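PDB 5NY5: 3,4-dihydroxybenzoate decarboxylase from Enterobacter cloacae, which catalyses the decarboxylation of 3,4-dihydroxybenzoate and, in reverse, the para-carboxylation of catechols, as a UbiD-family enzyme dependent on prenylated flavin. Local coordinates for residues A[116-121]-A[246-251]; A[207-212]-A[255-260]; A[337-342]-A[352-357]. One frame throughout, in Å; residues are numbered along the deposited sequence.

How the contacts relate
Contacts 1 and 2 adjoin in the Rift-related part of the chain, their centres 8 Å apart, and both use the short sheet holding strands 246-249 and 256-258; V248 O and A257 N, 2.8 Å apart, probably hydrogen-bond between them. Contact 2 is buried and polar, with a threonine and an asparagine reaching backbone atoms of a parallel strand. Contact 1, nearer the surface, is mostly methyl packing around one glutamine amide. Contact 3 lies on the opposite side of the chain's centre, about 20 Å at nearest atoms from contact 2, in the C-terminal domain. There a helix packs on a strand through aliphatic groups, partly buried.

Contact 1. Residues A[116-121]-A[246-251]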
loop_
_atom_site.group_PDB
_atom_site.type_symbol
_atom_site.label_atom_id
_atom_site.label_comp_id
_atom_site.label_asym_id
_atom_site.label_seq_id
_atom_site.Cartn_x
_atom_site.Cartn_y
_atom_site.Cartn_z
ATOM N N PRO A 116 11.381 -62.822 -0.236
ATOM C CA PRO A 116 12.215 -62.736 -1.445
ATOM C C PRO A 116 13.362 -61.758 -1.311
ATOM O O PRO A 116 14.400 -61.936 -1.958
ATOM C CB PRO A 116 11.219 -62.289 -2.521
ATOM C CG PRO A 116 9.896 -62.720 -2.014
ATOM C CD PRO A 116 9.956 -62.597 -0.529
ATOM N N CYS A 117 13.208 -60.729 -0.472
ATOM C CA CYS A 117 14.279 -59.759 -0.290
ATOM C C CYS A 117 15.561 -60.420 0.195
ATOM O O CYS A 117 16.654 -59.938 -0.111
ATOM C CB CYS A 117 13.840 -58.666 0.684
ATOM S SG CYS A 117 13.796 -59.158 2.420
ATOM N N GLN A 118 15.459 -61.534 0.921
ATOM C CA GLN A 118 16.625 -62.206 1.480
ATOM C C GLN A 118 17.085 -63.394 0.635
ATOM O O GLN A 118 17.669 -64.343 1.168
ATOM C CB GLN A 118 16.342 -62.643 2.916
ATOM C CG GLN A 118 16.141 -61.479 3.870
ATOM C CD GLN A 118 15.954 -61.913 5.306
ATOM O OE1 GLN A 118 15.815 -63.100 5.595
ATOM N NE2 GLN A 118 15.953 -60.949 6.219
ATOM N N GLU A 119 16.844 -63.357 -0.678
ATOM C CA GLU A 119 17.373 -64.396 -1.555
ATOM C C GLU A 119 18.888 -64.320 -1.687
ATOM O O GLU A 119 19.519 -65.324 -2.028
ATOM C CB GLU A 119 16.723 -64.307 -2.936
ATOM C CG GLU A 119 15.276 -64.774 -2.979
ATOM C CD GLU A 119 14.581 -64.403 -4.276
ATOM O OE1 GLU A 119 15.225 -63.767 -5.134
ATOM O OE2 GLU A 119 13.391 -64.745 -4.437
ATOM N N GLN A 120 19.477 -63.151 -1.442
ATOM C CA GLN A 120 20.921 -62.984 -1.365
ATOM C C GLN A 120 21.257 -62.240 -0.083
ATOM O O GLN A 120 20.490 -61.390 0.378
ATOM C CB GLN A 120 21.486 -62.199 -2.557
ATOM C CG GLN A 120 21.221 -62.799 -3.921
ATOM C CD GLN A 120 21.835 -61.972 -5.035
ATOM O OE1 GLN A 120 21.137 -61.513 -5.938
ATOM N NE2 GLN A 120 23.146 -61.774 -4.973
ATOM N N VAL A 121 22.414 -62.559 0.490
ATOM C CA VAL A 121 22.886 -61.903 1.703
ATOM C C VAL A 121 24.372 -61.614 1.555
ATOM O O VAL A 121 25.152 -62.510 1.219
ATOM C CB VAL A 121 22.624 -62.751 2.963
ATOM C CG1 VAL A 121 23.287 -62.116 4.167
ATOM C CG2 VAL A 121 21.132 -62.898 3.208
ATOM N N GLU A 246 4.028 -57.580 4.222
ATOM C CA GLU A 246 4.766 -58.624 4.917
ATOM C C GLU A 246 6.123 -58.111 5.382
ATOM O O GLU A 246 6.829 -57.422 4.641
ATOM C CB GLU A 246 4.941 -59.845 4.013
ATOM C CG GLU A 246 3.639 -60.573 3.720
ATOM C CD GLU A 246 3.758 -61.565 2.580
ATOM O OE1 GLU A 246 2.712 -61.961 2.026
ATOM O OE2 GLU A 246 4.896 -61.947 2.235
ATOM N N LEU A 247 6.476 -58.451 6.619
ATOM C CA LEU A 247 7.736 -58.050 7.225
ATOM C C LEU A 247 8.554 -59.282 7.582
ATOM O O LEU A 247 8.004 -60.346 7.881
ATOM C CB LEU A 247 7.503 -57.200 8.477
ATOM C CG LEU A 247 6.736 -55.896 8.254
ATOM C CD1 LEU A 247 6.446 -55.202 9.571
ATOM C CD2 LEU A 247 7.516 -54.981 7.330
ATOM N N VAL A 248 9.873 -59.129 7.552
ATOM C CA VAL A 248 10.801 -60.210 7.856
ATOM C C VAL A 248 11.827 -59.695 8.854
ATOM O O VAL A 248 12.294 -58.557 8.745
ATOM C CB VAL A 248 11.487 -60.747 6.580
ATOM C CG1 VAL A 248 12.104 -59.610 5.782
ATOM C CG2 VAL A 248 12.540 -61.791 6.928
ATOM N N GLN A 249 12.164 -60.527 9.836
ATOM C CA GLN A 249 13.177 -60.153 10.811
ATOM C C GLN A 249 14.514 -59.921 10.118
ATOM O O GLN A 249 14.850 -60.594 9.141
ATOM C CB GLN A 249 13.313 -61.243 11.875
ATOM C CG GLN A 249 14.339 -60.941 12.952
ATOM C CD GLN A 249 13.997 -59.699 13.745
ATOM O OE1 GLN A 249 12.826 -59.382 13.950
ATOM N NE2 GLN A 249 15.021 -58.984 14.193
ATOM N N GLY A 250 15.269 -58.949 10.621
ATOM C CA GLY A 250 16.569 -58.664 10.054
ATOM C C GLY A 250 17.533 -59.819 10.227
ATOM O O GLY A 250 17.353 -60.710 11.059
ATOM N N VAL A 251 18.580 -59.796 9.411
ATOM C CA VAL A 251 19.590 -60.844 9.408
ATOM C C VAL A 251 20.803 -60.457 10.243
ATOM O O VAL A 251 21.364 -61.295 10.950
ATOM C CB VAL A 251 19.988 -61.180 7.954
ATOM C CG1 VAL A 251 21.353 -61.824 7.900
ATOM C CG2 VAL A 251 18.950 -62.095 7.324
#
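Q118 projects from the turn 116-119 toward strand 246-249 and places its amide between V248 and V251. Two methyls define this slot: V248 CG2 lies 3.6 Å from Q118 NE2, and V251 CG2 approaches the same nitrogen to 3.4 Å. They sit on opposite sides of the amide plane, so a methyl lies over each face of the flat group, while its N-H points on to a polar partner. That partner is the main-chain carbonyl of Q249. The hydrogen bond from Q118 NE2 to Q249 O measures 3.1 Å with an N-H...O angle of 146°, moderately bent, and the acceptor stands 15° out of the amide plane. An extended chain beyond CG (chi2 -176°) lets the Q118 amide reach the Q249 carbonyl, and its direction opposes that of V248, whereas Q118 and V251 slide past each other.

Two apolar contacts flank the amide. C117 points its sulfur at the other methyl of V248, with SG and CG1 3.8 Å apart, so the two branches of V248 serve two neighbouring residues of the turn. Beyond the amide, V121 CG1 meets V251 CG1 at 4.2 Å, a looser touch. The backbones stay well apart, V121 CA and V251 CA being 8.4 Å from each other; side chains therefore bridge the segments, apart from the one acceptor carbonyl. Within the turn, E119 N bonds to P116 O at 3.1 Å.

In the fold, this contact joins two sheets of the Rift-related domain. Strand 120-123 runs antiparallel to strand 303-311, where T310 touches both Q118 and V121. Strand 246-249 is the middle strand of a small sheet, between strands 108-110 and 256-258.

Contact 2. Residues A[207-212]-A[255-260]; sequences TINMGL and EKAIAR
E255 meets T207 where two strands of the Rift-related domain, 207-210 and 256-258, run at 8° and 6.9 Å between axes: parallel, but linked through side chains instead of a backbone ladder. E255 CB packs against T207 CG2 at 3.7 Å, the two side chains crossing at about a right angle. Its carboxylate turns away, to hydroxyls of Y231 and S157; the E255 side chain is about 8 Å from that of D166, a manganese ligand.

K256 contributes its carbonyl: T207 OG1 donates to K256 O at 2.8 Å. The same hydroxyl accepts from N209 ND2, which has a second acceptor in L153 O. A257 CB follows beside N209 OD1. At I258 a backbone N-H joins in: I258 N donates to N209 OD1 at 2.6 Å, straight at the hydrogen (180°) but tilted 35° from the carbonyl plane. I258 CG2 touches L212 CD2 at 4.0 Å; the L212 side chain lies about 7 Å from that of I169, which binds prenylated FMN (metal and flavin are both absent here). R260 sends its guanidinium to D7, while its carbonyl receives a water, 2.7 Å from R260 O, that also donates to G211 O.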
loop_
_atom_site.group_PDB
_atom_site.type_symbol
_atom_site.label_atom_id
_atom_site.label_comp_id
_atom_site.label_asym_id
_atom_site.label_seq_id
_atom_site.Cartn_x
_atom_site.Cartn_y
_atom_site.Cartn_z
ATOM N N THR A 207 16.903 -50.575 9.051
ATOM C CA THR A 207 16.878 -51.245 7.760
ATOM C C THR A 207 16.447 -50.249 6.694
ATOM O O THR A 207 15.547 -49.435 6.918
ATOM C CB THR A 207 15.930 -52.447 7.752
ATOM O OG1 THR A 207 14.574 -51.992 7.822
ATOM C CG2 THR A 207 16.221 -53.361 8.931
ATOM N N ILE A 208 17.097 -50.319 5.541
ATOM C CA ILE A 208 16.842 -49.414 4.428
ATOM C C ILE A 208 16.230 -50.240 3.308
ATOM O O ILE A 208 16.923 -51.030 2.656
ATOM C CB ILE A 208 18.123 -48.707 3.976
ATOM C CG1 ILE A 208 18.785 -48.034 5.178
ATOM C CG2 ILE A 208 17.812 -47.695 2.893
ATOM C CD1 ILE A 208 20.275 -47.886 5.051
ATOM N N ASN A 209 14.935 -50.058 3.083
ATOM C CA ASN A 209 14.168 -50.890 2.167
ATOM C C ASN A 209 13.985 -50.151 0.849
ATOM O O ASN A 209 13.437 -49.044 0.826
ATOM C CB ASN A 209 12.816 -51.248 2.779
ATOM C CG ASN A 209 12.947 -51.838 4.170
ATOM O OD1 ASN A 209 12.863 -53.051 4.351
ATOM N ND2 ASN A 209 13.158 -50.981 5.161
HETATM N N MSE A 210 14.439 -50.761 -0.241
HETATM C CA MSE A 210 14.373 -50.131 -1.556
HETATM C C MSE A 210 13.825 -51.089 -2.611
HETATM O O MSE A 210 14.130 -52.280 -2.598
HETATM C CB MSE A 210 15.755 -49.625 -1.969
HETATM C CG MSE A 210 16.377 -48.653 -0.985
HETATM SE SE MSE A 210 18.173 -48.097 -1.481
HETATM C CE MSE A 210 19.039 -49.842 -1.474
ATOM N N GLY A 211 13.023 -50.558 -3.530
ATOM C CA GLY A 211 12.382 -51.372 -4.546
ATOM C C GLY A 211 11.100 -51.988 -4.029
ATOM O O GLY A 211 11.063 -53.180 -3.707
ATOM N N LEU A 212 10.042 -51.187 -3.948
ATOM C CA LEU A 212 8.838 -51.559 -3.222
ATOM C C LEU A 212 7.611 -51.407 -4.105
ATOM O O LEU A 212 7.656 -50.815 -5.186
ATOM C CB LEU A 212 8.664 -50.697 -1.966
ATOM C CG LEU A 212 9.931 -50.424 -1.162
ATOM C CD1 LEU A 212 9.669 -49.354 -0.121
ATOM C CD2 LEU A 212 10.422 -51.702 -0.514
ATOM N N GLU A 255 16.156 -55.176 13.722
ATOM C CA GLU A 255 15.045 -54.478 13.089
ATOM C C GLU A 255 14.523 -55.335 11.946
ATOM O O GLU A 255 15.273 -56.114 11.353
ATOM C CB GLU A 255 15.468 -53.096 12.573
ATOM C CG GLU A 255 14.314 -52.191 12.175
ATOM C CD GLU A 255 13.295 -52.022 13.284
ATOM O OE1 GLU A 255 12.207 -52.628 13.194
ATOM O OE2 GLU A 255 13.587 -51.290 14.253
ATOM N N LYS A 256 13.236 -55.186 11.651
ATOM C CA LYS A 256 12.606 -55.914 10.562
ATOM C C LYS A 256 12.784 -55.167 9.244
ATOM O O LYS A 256 13.143 -53.988 9.214
ATOM C CB LYS A 256 11.120 -56.132 10.849
ATOM C CG LYS A 256 10.853 -57.026 12.045
ATOM C CD LYS A 256 9.877 -56.379 13.011
ATOM C CE LYS A 256 9.771 -57.174 14.302
ATOM N NZ LYS A 256 9.049 -56.414 15.362
ATOM N N ALA A 257 12.531 -55.875 8.145
ATOM C CA ALA A 257 12.663 -55.320 6.806
ATOM C C ALA A 257 11.456 -55.710 5.965
ATOM O O ALA A 257 10.706 -56.627 6.304
ATOM C CB ALA A 257 13.953 -55.792 6.121
ATOM N N ILE A 258 11.276 -54.994 4.857
ATOM C CA ILE A 258 10.188 -55.294 3.932
ATOM C C ILE A 258 10.491 -56.614 3.237
ATOM O O ILE A 258 11.496 -56.743 2.530
ATOM C CB ILE A 258 9.999 -54.160 2.918
ATOM C CG1 ILE A 258 9.640 -52.858 3.635
ATOM C CG2 ILE A 258 8.925 -54.524 1.905
ATOM C CD1 ILE A 258 8.342 -52.920 4.401
ATOM N N ALA A 259 9.616 -57.603 3.437
ATOM C CA ALA A 259 9.880 -58.943 2.926
ATOM C C ALA A 259 9.883 -58.973 1.402
ATOM O O ALA A 259 10.696 -59.677 0.794
ATOM C CB ALA A 259 8.851 -59.927 3.480
ATOM N N ARG A 260 8.986 -58.220 0.771
ATOM C CA ARG A 260 8.851 -58.214 -0.679
ATOM C C ARG A 260 9.761 -57.199 -1.357
ATOM O O ARG A 260 9.631 -56.979 -2.564
ATOM C CB ARG A 260 7.397 -57.942 -1.070
ATOM C CG ARG A 260 6.403 -58.930 -0.488
ATOM C CD ARG A 260 6.539 -60.291 -1.130
ATOM N NE ARG A 260 5.970 -60.313 -2.472
ATOM C CZ ARG A 260 6.068 -61.343 -3.303
ATOM N NH1 ARG A 260 6.717 -62.435 -2.930
ATOM N NH2 ARG A 260 5.519 -61.279 -4.508
HETATM O O HOH W 1 9.024 -54.791 -4.064
#

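Contact 3. Residues A[337-342]-A[352-357]; sequences ASIRNA and QNVYAH
R340 and V354 mark the closest backbone approach, their CA atoms 6.9 Å apart, where helix 337-342 passes strand 352-356 with axes 8.5 Å apart and N-to-C directions at 149°, roughly antiparallel. V354 points at the helix and touches two consecutive residues with separate methyls: V354 CG2 meets I339 CG2 at 4.1 Å, and V354 CG1 lies 4.2 Å from R340 CB.

With CG anti to the backbone N (chi1 169°) and a bend at chi3 (-58°), R340 runs alongside V354 toward the N-terminal part of the strand and sets its guanidinium edge near the strand backbone. V354 N lies in the guanidinium plane, 4.0 Å from R340 NH1, a proximity between two donors and not a bond. The model also brings R340 NH1 very close to the side-chain oxygen of N353, a doubtful placement; N353 ND2 is held separately by S91 O.

Strand 351-356 is outermost, within this chain, in the C-terminal sheet and pairs antiparallel with strand 365-370, where Q352 and N353 form a classic beta bulge opposite Q369. Helix 324-346 leads through a short connection into this strand and folds back against it, as consecutive elements of an alpha/beta unit, and I339 extends the packing to A388 of helix 380-391.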
loop_
_atom_site.group_PDB
_atom_site.type_symbol
_atom_site.label_atom_id
_atom_site.label_comp_id
_atom_site.label_asym_id
_atom_site.label_seq_id
_atom_site.Cartn_x
_atom_site.Cartn_y
_atom_site.Cartn_z
ATOM N N ALA A 337 -4.278 -34.064 0.502
ATOM C CA ALA A 337 -5.187 -34.806 1.368
ATOM C C ALA A 337 -5.458 -34.050 2.663
ATOM O O ALA A 337 -6.613 -33.897 3.077
ATOM C CB ALA A 337 -4.615 -36.191 1.661
ATOM N N SER A 338 -4.402 -33.565 3.317
ATOM C CA SER A 338 -4.583 -32.853 4.577
ATOM C C SER A 338 -5.291 -31.520 4.365
ATOM O O SER A 338 -6.112 -31.110 5.193
ATOM C CB SER A 338 -3.234 -32.650 5.264
ATOM O OG SER A 338 -2.322 -31.988 4.409
ATOM N N ILE A 339 -4.996 -30.834 3.258
ATOM C CA ILE A 339 -5.700 -29.593 2.948
ATOM C C ILE A 339 -7.173 -29.869 2.686
ATOM O O ILE A 339 -8.048 -29.109 3.113
ATOM C CB ILE A 339 -5.035 -28.885 1.753
ATOM C CG1 ILE A 339 -3.652 -28.365 2.138
ATOM C CG2 ILE A 339 -5.909 -27.752 1.238
ATOM C CD1 ILE A 339 -2.898 -27.761 0.979
ATOM N N ARG A 340 -7.472 -30.963 1.986
ATOM C CA ARG A 340 -8.862 -31.294 1.694
ATOM C C ARG A 340 -9.624 -31.662 2.959
ATOM O O ARG A 340 -10.784 -31.271 3.130
ATOM C CB ARG A 340 -8.927 -32.433 0.680
ATOM C CG ARG A 340 -10.314 -33.021 0.513
ATOM C CD ARG A 340 -10.346 -34.066 -0.582
ATOM N NE ARG A 340 -9.897 -33.514 -1.854
ATOM C CZ ARG A 340 -10.023 -34.133 -3.023
ATOM N NH1 ARG A 340 -9.585 -33.553 -4.131
ATOM N NH2 ARG A 340 -10.592 -35.328 -3.084
ATOM N N ASN A 341 -8.990 -32.417 3.857
ATOM C CA ASN A 341 -9.657 -32.787 5.100
ATOM C C ASN A 341 -9.963 -31.559 5.945
ATOM O O ASN A 341 -11.031 -31.469 6.561
ATOM C CB ASN A 341 -8.795 -33.773 5.886
ATOM C CG ASN A 341 -8.601 -35.082 5.156
ATOM O OD1 ASN A 341 -9.434 -35.481 4.343
ATOM N ND2 ASN A 341 -7.498 -35.763 5.442
ATOM N N ALA A 342 -9.045 -30.594 5.968
ATOM C CA ALA A 342 -9.220 -29.424 6.820
ATOM C C ALA A 342 -10.326 -28.513 6.301
ATOM O O ALA A 342 -11.092 -27.951 7.090
ATOM C CB ALA A 342 -7.900 -28.664 6.935
ATOM N N GLN A 352 -13.882 -28.150 -4.044
ATOM C CA GLN A 352 -14.131 -29.196 -5.027
ATOM C C GLN A 352 -12.914 -30.084 -5.230
ATOM O O GLN A 352 -13.048 -31.307 -5.333
ATOM C CB GLN A 352 -14.557 -28.581 -6.360
ATOM C CG GLN A 352 -15.755 -27.657 -6.250
ATOM C CD GLN A 352 -16.936 -28.324 -5.577
ATOM O OE1 GLN A 352 -17.402 -29.373 -6.013
ATOM N NE2 GLN A 352 -17.423 -27.719 -4.500
ATOM N N ASN A 353 -11.726 -29.492 -5.273
ATOM C CA ASN A 353 -10.493 -30.245 -5.434
ATOM C C ASN A 353 -9.338 -29.335 -5.051
ATOM O O ASN A 353 -9.514 -28.131 -4.849
ATOM C CB ASN A 353 -10.333 -30.763 -6.865
ATOM C CG ASN A 353 -9.536 -32.048 -6.935
ATOM O OD1 ASN A 353 -8.793 -32.385 -6.013
ATOM N ND2 ASN A 353 -9.684 -32.771 -8.035
ATOM N N VAL A 354 -8.152 -29.923 -4.960
ATOM C CA VAL A 354 -6.944 -29.187 -4.609
ATOM C C VAL A 354 -5.765 -29.864 -5.291
ATOM O O VAL A 354 -5.700 -31.091 -5.374
ATOM C CB VAL A 354 -6.760 -29.100 -3.075
ATOM C CG1 VAL A 354 -6.913 -30.468 -2.440
ATOM C CG2 VAL A 354 -5.410 -28.492 -2.717
ATOM N N TYR A 355 -4.841 -29.054 -5.799
ATOM C CA TYR A 355 -3.667 -29.541 -6.511
ATOM C C TYR A 355 -2.430 -28.929 -5.876
ATOM O O TYR A 355 -2.295 -27.703 -5.834
ATOM C CB TYR A 355 -3.747 -29.190 -8.004
ATOM C CG TYR A 355 -2.551 -29.611 -8.836
ATOM C CD1 TYR A 355 -1.719 -30.648 -8.435
ATOM C CD2 TYR A 355 -2.258 -28.967 -10.030
ATOM C CE1 TYR A 355 -0.631 -31.026 -9.193
ATOM C CE2 TYR A 355 -1.172 -29.342 -10.797
ATOM C CZ TYR A 355 -0.363 -30.373 -10.374
ATOM O OH TYR A 355 0.720 -30.748 -11.132
ATOM N N ALA A 356 -1.542 -29.779 -5.371
ATOM C CA ALA A 356 -0.219 -29.345 -4.930
ATOM C C ALA A 356 0.648 -29.273 -6.177
ATOM O O ALA A 356 1.322 -30.233 -6.550
ATOM C CB ALA A 356 0.353 -30.295 -3.885
ATOM N N HIS A 357 0.624 -28.108 -6.823
ATOM C CA HIS A 357 1.134 -27.974 -8.180
ATOM C C HIS A 357 2.578 -28.446 -8.288
ATOM O O HIS A 357 3.392 -28.229 -7.387
ATOM C CB HIS A 357 1.022 -26.523 -8.638
ATOM C CG HIS A 357 1.055 -26.356 -10.123
ATOM N ND1 HIS A 357 2.184 -26.595 -10.874
ATOM C CD2 HIS A 357 0.095 -25.977 -10.998
ATOM C CE1 HIS A 357 1.920 -26.371 -12.148
ATOM N NE2 HIS A 357 0.659 -25.995 -12.250
#